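Pleckstrin homology domain-containing family M member 2 (Homo sapiens, PDB 3CXB) binds the Salmonella effector SifA through its PH domain and probably links it to kinesin. Local coordinates at residues B[5-10]-B[20-25]; B[67-72]-B[81-86]. All blocks are in the same frame, centred on the assembly; numbering follows the deposited sequence.

Contact 1 (B[5-10]-B[20-25]); sequences MLHYKA and WKTCFV
The first two strands of the PH domain, 2-8 and 21-28, pair antiparallel here and are joined by the loop between them. Leu6 and Cys23 form a hydrogen-bonded pair. Leu6 N reaches Cys23 O at 3.0 Å, and Cys23 N reaches Leu6 O at 2.8 Å. Tyr8 N binds Lys21 O at 2.9 Å, whereas the return bond from Lys21 N to Tyr8 O is weak. Leu6, Tyr8, Lys21 and Cys23 share one face of the sheet. There Tyr8 CG sits between its own backbone N and carbonyl carbon (chi1 71°), which carries the ring over toward Cys23. Cys23 CB meets the ring edge, while Cys23 SG makes an oblique sulfur-aromatic contact. On the other face the bent chain of Met5 brings SD obliquely to the Phe24 ring, 5.2 Å from its centroid, a Met-aromatic contact. His7 and Thr22 run alongside each other on that face, and Thr22 CG2 touches His7 CD2. At the loop end Lys9 CB sits over a face of the Trp20 indole, 3.6 Å from the centroid of the six-membered ring, in a CH-pi contact. Backbone bonds thus fix the strand register, while sulfur, aromatic and aliphatic groups add mainly apolar contacts on both faces and at the loop end.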
ATOM      1  N   MET B   5      -3.319  -5.894  -8.019  1.00 51.52           N
ATOM      2  CA  MET B   5      -3.856  -4.579  -8.282  1.00 58.60           C
ATOM      3  C   MET B   5      -4.582  -4.088  -7.024  1.00 58.43           C
ATOM      4  O   MET B   5      -5.284  -4.855  -6.370  1.00 57.54           O
ATOM      5  CB  MET B   5      -4.829  -4.658  -9.464  1.00 64.93           C
ATOM      6  CG  MET B   5      -4.947  -3.362 -10.273  1.00 74.66           C
ATOM      7  SD  MET B   5      -3.410  -2.940 -11.190  1.00 82.60           S
ATOM      8  CE  MET B   5      -3.699  -3.754 -12.684  1.00 89.67           C
ATOM      9  N   LEU B   6      -4.403  -2.819  -6.678  1.00 57.54           N
ATOM     10  CA  LEU B   6      -5.054  -2.249  -5.502  1.00 60.89           C
ATOM     11  C   LEU B   6      -5.454  -0.816  -5.816  1.00 62.84           C
ATOM     12  O   LEU B   6      -5.344  -0.367  -6.955  1.00 63.62           O
ATOM     13  CB  LEU B   6      -4.097  -2.257  -4.294  1.00 60.94           C
ATOM     14  CG  LEU B   6      -3.780  -3.552  -3.516  1.00 59.96           C
ATOM     15  CD1 LEU B   6      -3.137  -4.622  -4.383  1.00 62.45           C
ATOM     16  CD2 LEU B   6      -2.820  -3.210  -2.414  1.00 59.45           C
ATOM     17  N   HIS B   7      -5.938  -0.105  -4.806  1.00 64.84           N
ATOM     18  CA  HIS B   7      -6.319   1.296  -4.961  1.00 66.65           C
ATOM     19  C   HIS B   7      -5.543   2.043  -3.880  1.00 67.79           C
ATOM     20  O   HIS B   7      -4.997   1.421  -2.969  1.00 67.81           O
ATOM     21  CB  HIS B   7      -7.826   1.485  -4.747  1.00 66.77           C
ATOM     22  CG  HIS B   7      -8.678   0.766  -5.748  1.00 68.14           C
ATOM     23  ND1 HIS B   7     -10.054   0.852  -5.756  1.00 68.85           N
ATOM     24  CD2 HIS B   7      -8.350  -0.068  -6.763  1.00 69.55           C
ATOM     25  CE1 HIS B   7     -10.537   0.098  -6.729  1.00 68.68           C
ATOM     26  NE2 HIS B   7      -9.524  -0.473  -7.355  1.00 68.71           N
ATOM     27  N   TYR B   8      -5.472   3.363  -3.973  1.00 71.48           N
ATOM     28  CA  TYR B   8      -4.759   4.108  -2.954  1.00 73.98           C
ATOM     29  C   TYR B   8      -5.235   5.543  -2.897  1.00 78.49           C
ATOM     30  O   TYR B   8      -5.372   6.201  -3.921  1.00 79.90           O
ATOM     31  CB  TYR B   8      -3.245   4.035  -3.201  1.00 71.90           C
ATOM     32  CG  TYR B   8      -2.729   4.816  -4.392  1.00 70.75           C
ATOM     33  CD1 TYR B   8      -2.401   6.166  -4.277  1.00 69.98           C
ATOM     34  CD2 TYR B   8      -2.564   4.207  -5.638  1.00 70.32           C
ATOM     35  CE1 TYR B   8      -1.923   6.894  -5.371  1.00 69.36           C
ATOM     36  CE2 TYR B   8      -2.086   4.929  -6.744  1.00 68.18           C
ATOM     37  CZ  TYR B   8      -1.770   6.271  -6.599  1.00 67.34           C
ATOM     38  OH  TYR B   8      -1.311   7.003  -7.671  1.00 63.27           O
ATOM     39  N   LYS B   9      -5.511   6.021  -1.691  1.00 86.45           N
ATOM     40  CA  LYS B   9      -5.974   7.387  -1.507  1.00 95.82           C
ATOM     41  C   LYS B   9      -4.823   8.342  -1.752  1.00105.71           C
ATOM     42  O   LYS B   9      -5.018   9.444  -2.257  1.00104.26           O
ATOM     43  CB  LYS B   9      -6.515   7.576  -0.089  1.00 93.43           C
ATOM     44  CG  LYS B   9      -6.961   8.994   0.237  1.00 93.88           C
ATOM     45  CD  LYS B   9      -7.713   9.026   1.566  1.00 94.44           C
ATOM     46  CE  LYS B   9      -8.079  10.440   2.000  1.00 94.28           C
ATOM     47  NZ  LYS B   9      -6.870  11.290   2.182  1.00 96.09           N
ATOM     48  N   ALA B  10      -3.619   7.896  -1.403  1.00112.25           N
ATOM     49  CA  ALA B  10      -2.411   8.696  -1.560  1.00122.29           C
ATOM     50  C   ALA B  10      -2.403   9.476  -2.870  1.00127.53           C
ATOM     51  O   ALA B  10      -3.159   9.172  -3.799  1.00122.96           O
ATOM     52  CB  ALA B  10      -1.171   7.800  -1.466  1.00122.38           C
ATOM     53  N   TRP B  20      -9.761   7.778  -4.992  1.00106.55           N
ATOM     54  CA  TRP B  20      -8.915   6.594  -4.906  1.00 97.52           C
ATOM     55  C   TRP B  20      -8.537   6.080  -6.283  1.00 92.08           C
ATOM     56  O   TRP B  20      -9.342   5.438  -6.955  1.00 90.15           O
ATOM     57  CB  TRP B  20      -9.623   5.478  -4.138  1.00 98.38           C
ATOM     58  CG  TRP B  20      -9.727   5.734  -2.674  1.00 98.35           C
ATOM     59  CD1 TRP B  20     -10.445   6.718  -2.067  1.00 98.00           C
ATOM     60  CD2 TRP B  20      -9.048   5.022  -1.630  1.00 98.74           C
ATOM     61  NE1 TRP B  20     -10.252   6.671  -0.708  1.00 98.42           N
ATOM     62  CE2 TRP B  20      -9.401   5.645  -0.415  1.00 99.00           C
ATOM     63  CE3 TRP B  20      -8.173   3.933  -1.610  1.00 99.71           C
ATOM     64  CZ2 TRP B  20      -8.907   5.200   0.818  1.00100.29           C
ATOM     65  CZ3 TRP B  20      -7.683   3.496  -0.384  1.00101.34           C
ATOM     66  CH2 TRP B  20      -8.052   4.132   0.814  1.00101.32           C
ATOM     67  N   LYS B  21      -7.309   6.368  -6.696  1.00 86.10           N
ATOM     68  CA  LYS B  21      -6.807   5.924  -7.991  1.00 79.55           C
ATOM     69  C   LYS B  21      -6.295   4.492  -7.848  1.00 74.73           C
ATOM     70  O   LYS B  21      -5.819   4.098  -6.782  1.00 71.39           O
ATOM     71  CB  LYS B  21      -5.679   6.848  -8.455  1.00 81.10           C
ATOM     72  CG  LYS B  21      -5.218   6.606  -9.888  1.00 87.00           C
ATOM     73  CD  LYS B  21      -4.296   7.729 -10.365  1.00 90.70           C
ATOM     74  CE  LYS B  21      -3.944   7.594 -11.838  1.00 93.43           C
ATOM     75  NZ  LYS B  21      -3.033   8.693 -12.285  1.00 94.72           N
ATOM     76  N   THR B  22      -6.410   3.706  -8.909  1.00 68.94           N
ATOM     77  CA  THR B  22      -5.944   2.326  -8.877  1.00 63.11           C
ATOM     78  C   THR B  22      -4.428   2.310  -9.060  1.00 59.68           C
ATOM     79  O   THR B  22      -3.838   3.301  -9.507  1.00 59.91           O
ATOM     80  CB  THR B  22      -6.588   1.490 -10.006  1.00 64.28           C
ATOM     81  OG1 THR B  22      -6.212   2.034 -11.278  1.00 64.91           O
ATOM     82  CG2 THR B  22      -8.112   1.489  -9.871  1.00 66.18           C
ATOM     83  N   CYS B  23      -3.807   1.186  -8.718  1.00 53.75           N
ATOM     84  CA  CYS B  23      -2.367   1.037  -8.851  1.00 50.37           C
ATOM     85  C   CYS B  23      -2.012  -0.447  -8.922  1.00 49.28           C
ATOM     86  O   CYS B  23      -2.860  -1.315  -8.696  1.00 47.95           O
ATOM     87  CB  CYS B  23      -1.647   1.671  -7.651  1.00 53.19           C
ATOM     88  SG  CYS B  23      -1.684   0.697  -6.078  1.00 52.43           S
ATOM     89  N   PHE B  24      -0.754  -0.728  -9.242  1.00 46.73           N
ATOM     90  CA  PHE B  24      -0.284  -2.099  -9.315  1.00 44.45           C
ATOM     91  C   PHE B  24       0.826  -2.283  -8.290  1.00 45.35           C
ATOM     92  O   PHE B  24       1.793  -1.509  -8.251  1.00 44.45           O
ATOM     93  CB  PHE B  24       0.244  -2.415 -10.698  1.00 42.97           C
ATOM     94  CG  PHE B  24       0.817  -3.785 -10.809  1.00 41.26           C
ATOM     95  CD1 PHE B  24       2.141  -3.967 -11.150  1.00 41.52           C
ATOM     96  CD2 PHE B  24       0.038  -4.898 -10.542  1.00 40.65           C
ATOM     97  CE1 PHE B  24       2.686  -5.240 -11.229  1.00 40.08           C
ATOM     98  CE2 PHE B  24       0.574  -6.171 -10.619  1.00 40.35           C
ATOM     99  CZ  PHE B  24       1.907  -6.339 -10.961  1.00 41.02           C
ATOM    100  N   VAL B  25       0.709  -3.318  -7.467  1.00 44.00           N
ATOM    101  CA  VAL B  25       1.695  -3.514  -6.425  1.00 42.76           C
ATOM    102  C   VAL B  25       2.461  -4.818  -6.464  1.00 39.99           C
ATOM    103  O   VAL B  25       1.912  -5.867  -6.755  1.00 39.06           O
ATOM    104  CB  VAL B  25       1.031  -3.345  -5.046  1.00 42.56           C
ATOM    105  CG1 VAL B  25       2.001  -3.725  -3.948  1.00 44.14           C
ATOM    106  CG2 VAL B  25       0.569  -1.904  -4.878  1.00 40.44           C
TER

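Contact 2 (B[67-72]-B[81-86]); sequences HAFQVI and LSAESE
Phe69 and Leu81 face each other across an antiparallel hydrogen-bonded pair, and their side chains cross at a slant. Leu81 CB lies over one face of the Phe69 ring, 3.8 Å from the ring centroid and displaced toward the rim, in a CH-pi contact. The Leu81 branch ending in CD1 packs against Phe69 CE1. The phenyl group gets there because its CG stands between the backbone N and the carbonyl carbon, chi1 58°, which swings the ring toward the partner strand. Met89, Met93 and Leu96 of helix 86-100 also touch this ring. His67 is turned differently. Its imidazole lies against the backbone of the turn that leads into the helix, with Ser85 C over one ring face. Glu84 O and Glu86 N approach the ring obliquely, at angles that make no hydrogen bond. Farther out, the Glu86 carboxylate forms a salt bridge with Arg59. Backbone bonds set the strand register. Leu81 N binds Phe69 O at 2.8 Å, nearly in line with the carbonyl. Phe69 N binds Leu81 O at 3.1 Å from above the carbonyl plane, and Ala83 N adds a bond to His67 O at 3.0 Å. Ser85 is the N-cap of the helix, its OG bound to Glu88 N. This is the end of the PH fold, where the last beta hairpin runs into the C-terminal helix.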
ATOM      1  N   HIS B  67     -12.077  -2.675   3.192  1.00 74.00           N
ATOM      2  CA  HIS B  67     -10.803  -3.371   3.030  1.00 71.29           C
ATOM      3  C   HIS B  67      -9.594  -2.434   2.932  1.00 64.93           C
ATOM      4  O   HIS B  67      -8.671  -2.690   2.156  1.00 66.26           O
ATOM      5  CB  HIS B  67     -10.857  -4.253   1.779  1.00 76.76           C
ATOM      6  CG  HIS B  67     -12.182  -4.912   1.561  1.00 81.60           C
ATOM      7  ND1 HIS B  67     -12.690  -5.867   2.416  1.00 85.01           N
ATOM      8  CD2 HIS B  67     -13.111  -4.742   0.591  1.00 84.05           C
ATOM      9  CE1 HIS B  67     -13.877  -6.256   1.982  1.00 87.95           C
ATOM     10  NE2 HIS B  67     -14.156  -5.587   0.876  1.00 87.41           N
ATOM     11  N   ALA B  68      -9.586  -1.363   3.719  1.00 57.76           N
ATOM     12  CA  ALA B  68      -8.481  -0.411   3.681  1.00 54.46           C
ATOM     13  C   ALA B  68      -7.399  -0.630   4.736  1.00 52.10           C
ATOM     14  O   ALA B  68      -7.687  -0.956   5.880  1.00 53.26           O
ATOM     15  CB  ALA B  68      -9.017   0.991   3.800  1.00 57.11           C
ATOM     16  N   PHE B  69      -6.148  -0.431   4.333  1.00 49.88           N
ATOM     17  CA  PHE B  69      -5.003  -0.581   5.226  1.00 45.96           C
ATOM     18  C   PHE B  69      -3.897   0.398   4.840  1.00 43.37           C
ATOM     19  O   PHE B  69      -3.895   0.945   3.738  1.00 43.27           O
ATOM     20  CB  PHE B  69      -4.476  -2.011   5.170  1.00 44.71           C
ATOM     21  CG  PHE B  69      -4.056  -2.453   3.788  1.00 43.26           C
ATOM     22  CD1 PHE B  69      -2.717  -2.400   3.399  1.00 41.41           C
ATOM     23  CD2 PHE B  69      -4.998  -2.957   2.894  1.00 40.48           C
ATOM     24  CE1 PHE B  69      -2.322  -2.847   2.145  1.00 41.67           C
ATOM     25  CE2 PHE B  69      -4.617  -3.410   1.629  1.00 40.67           C
ATOM     26  CZ  PHE B  69      -3.279  -3.360   1.250  1.00 42.23           C
ATOM     27  N   GLN B  70      -2.944   0.612   5.737  1.00 41.07           N
ATOM     28  CA  GLN B  70      -1.891   1.560   5.447  1.00 39.49           C
ATOM     29  C   GLN B  70      -0.481   1.074   5.758  1.00 38.82           C
ATOM     30  O   GLN B  70      -0.271   0.202   6.600  1.00 39.64           O
ATOM     31  CB  GLN B  70      -2.180   2.847   6.197  1.00 39.25           C
ATOM     32  CG  GLN B  70      -2.323   2.626   7.681  1.00 45.33           C
ATOM     33  CD  GLN B  70      -2.886   3.826   8.437  1.00 47.17           C
ATOM     34  OE1 GLN B  70      -2.723   3.923   9.654  1.00 48.35           O
ATOM     35  NE2 GLN B  70      -3.569   4.729   7.727  1.00 44.62           N
ATOM     36  N   VAL B  71       0.482   1.644   5.042  1.00 37.05           N
ATOM     37  CA  VAL B  71       1.884   1.322   5.227  1.00 35.29           C
ATOM     38  C   VAL B  71       2.536   2.591   5.747  1.00 34.02           C
ATOM     39  O   VAL B  71       2.695   3.544   4.997  1.00 34.91           O
ATOM     40  CB  VAL B  71       2.541   0.930   3.891  1.00 38.13           C
ATOM     41  CG1 VAL B  71       4.023   0.656   4.087  1.00 32.43           C
ATOM     42  CG2 VAL B  71       1.866  -0.303   3.338  1.00 38.42           C
ATOM     43  N   ILE B  72       2.895   2.606   7.029  1.00 31.98           N
ATOM     44  CA  ILE B  72       3.522   3.764   7.650  1.00 31.75           C
ATOM     45  C   ILE B  72       4.927   4.051   7.116  1.00 34.17           C
ATOM     46  O   ILE B  72       5.756   3.152   6.990  1.00 32.35           O
ATOM     47  CB  ILE B  72       3.613   3.600   9.177  1.00 31.27           C
ATOM     48  CG1 ILE B  72       2.240   3.812   9.841  1.00 30.53           C
ATOM     49  CG2 ILE B  72       4.569   4.642   9.723  1.00 28.59           C
ATOM     50  CD1 ILE B  72       1.146   2.869   9.416  1.00 29.30           C
ATOM     51  N   LEU B  81      -3.843   2.186   1.173  1.00 51.82           N
ATOM     52  CA  LEU B  81      -4.226   1.204   0.173  1.00 51.00           C
ATOM     53  C   LEU B  81      -5.619   0.650   0.441  1.00 51.14           C
ATOM     54  O   LEU B  81      -6.169   0.813   1.523  1.00 53.95           O
ATOM     55  CB  LEU B  81      -3.211   0.057   0.150  1.00 51.34           C
ATOM     56  CG  LEU B  81      -1.762   0.378  -0.228  1.00 50.71           C
ATOM     57  CD1 LEU B  81      -0.894  -0.863  -0.058  1.00 47.79           C
ATOM     58  CD2 LEU B  81      -1.701   0.861  -1.667  1.00 49.86           C
ATOM     59  N   SER B  82      -6.188  -0.005  -0.561  1.00 52.49           N
ATOM     60  CA  SER B  82      -7.514  -0.596  -0.431  1.00 54.67           C
ATOM     61  C   SER B  82      -7.625  -1.798  -1.351  1.00 56.52           C
ATOM     62  O   SER B  82      -7.290  -1.708  -2.526  1.00 55.70           O
ATOM     63  CB  SER B  82      -8.594   0.419  -0.798  1.00 56.70           C
ATOM     64  OG  SER B  82      -9.878  -0.087  -0.476  1.00 58.08           O
ATOM     65  N   ALA B  83      -8.078  -2.924  -0.813  1.00 58.42           N
ATOM     66  CA  ALA B  83      -8.225  -4.136  -1.605  1.00 61.64           C
ATOM     67  C   ALA B  83      -9.677  -4.272  -2.043  1.00 64.00           C
ATOM     68  O   ALA B  83     -10.485  -3.372  -1.810  1.00 63.89           O
ATOM     69  CB  ALA B  83      -7.796  -5.349  -0.802  1.00 60.21           C
ATOM     70  N   GLU B  84     -10.009  -5.391  -2.678  1.00 67.97           N
ATOM     71  CA  GLU B  84     -11.369  -5.603  -3.150  1.00 72.14           C
ATOM     72  C   GLU B  84     -12.148  -6.508  -2.203  1.00 69.80           C
ATOM     73  O   GLU B  84     -13.377  -6.500  -2.199  1.00 67.67           O
ATOM     74  CB  GLU B  84     -11.349  -6.203  -4.568  1.00 80.39           C
ATOM     75  CG  GLU B  84     -10.657  -7.569  -4.674  1.00 96.75           C
ATOM     76  CD  GLU B  84     -10.658  -8.149  -6.095  1.00104.76           C
ATOM     77  OE1 GLU B  84     -11.751  -8.315  -6.683  1.00109.92           O
ATOM     78  OE2 GLU B  84      -9.565  -8.453  -6.622  1.00109.54           O
ATOM     79  N   SER B  85     -11.425  -7.277  -1.390  1.00 65.81           N
ATOM     80  CA  SER B  85     -12.047  -8.199  -0.446  1.00 60.64           C
ATOM     81  C   SER B  85     -11.344  -8.240   0.918  1.00 58.51           C
ATOM     82  O   SER B  85     -10.217  -7.789   1.068  1.00 55.29           O
ATOM     83  CB  SER B  85     -12.067  -9.604  -1.050  1.00 57.99           C
ATOM     84  OG  SER B  85     -10.749 -10.028  -1.362  1.00 54.46           O
ATOM     85  N   GLU B  86     -12.029  -8.790   1.908  1.00 57.12           N
ATOM     86  CA  GLU B  86     -11.474  -8.895   3.242  1.00 58.06           C
ATOM     87  C   GLU B  86     -10.304  -9.879   3.240  1.00 60.34           C
ATOM     88  O   GLU B  86      -9.368  -9.758   4.035  1.00 62.18           O
ATOM     89  CB  GLU B  86     -12.573  -9.356   4.206  1.00 56.80           C
ATOM     90  CG  GLU B  86     -12.111  -9.994   5.530  1.00 53.28           C
ATOM     91  CD  GLU B  86     -11.576  -8.991   6.532  1.00 51.93           C
ATOM     92  OE1 GLU B  86     -12.023  -7.825   6.497  1.00 53.23           O
ATOM     93  OE2 GLU B  86     -10.725  -9.375   7.363  1.00 49.10           O
TER

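Both segments of contact 1 precede both segments of contact 2 in the chain. Their centres are about 9 Å apart. They belong to one antiparallel sheet, in which strand 2-8 of contact 1 lies between strand 21-28 and strand 79-82 of contact 2. A probable hydrogen bond from Ser82 N to His7 O, 3.0 Å, joins them directly, and the Trp20 ring packs on Ser82. Strand 2-8 therefore links the first strand pair to the last hairpin. Helix 86-100 begins at the last residue of contact 2 and touches both: Trp92 meets Leu6 and Val25, while Met89 meets Phe69 and Ala83. Together the contacts tie the early and late strands of the PH domain around a shared apolar core.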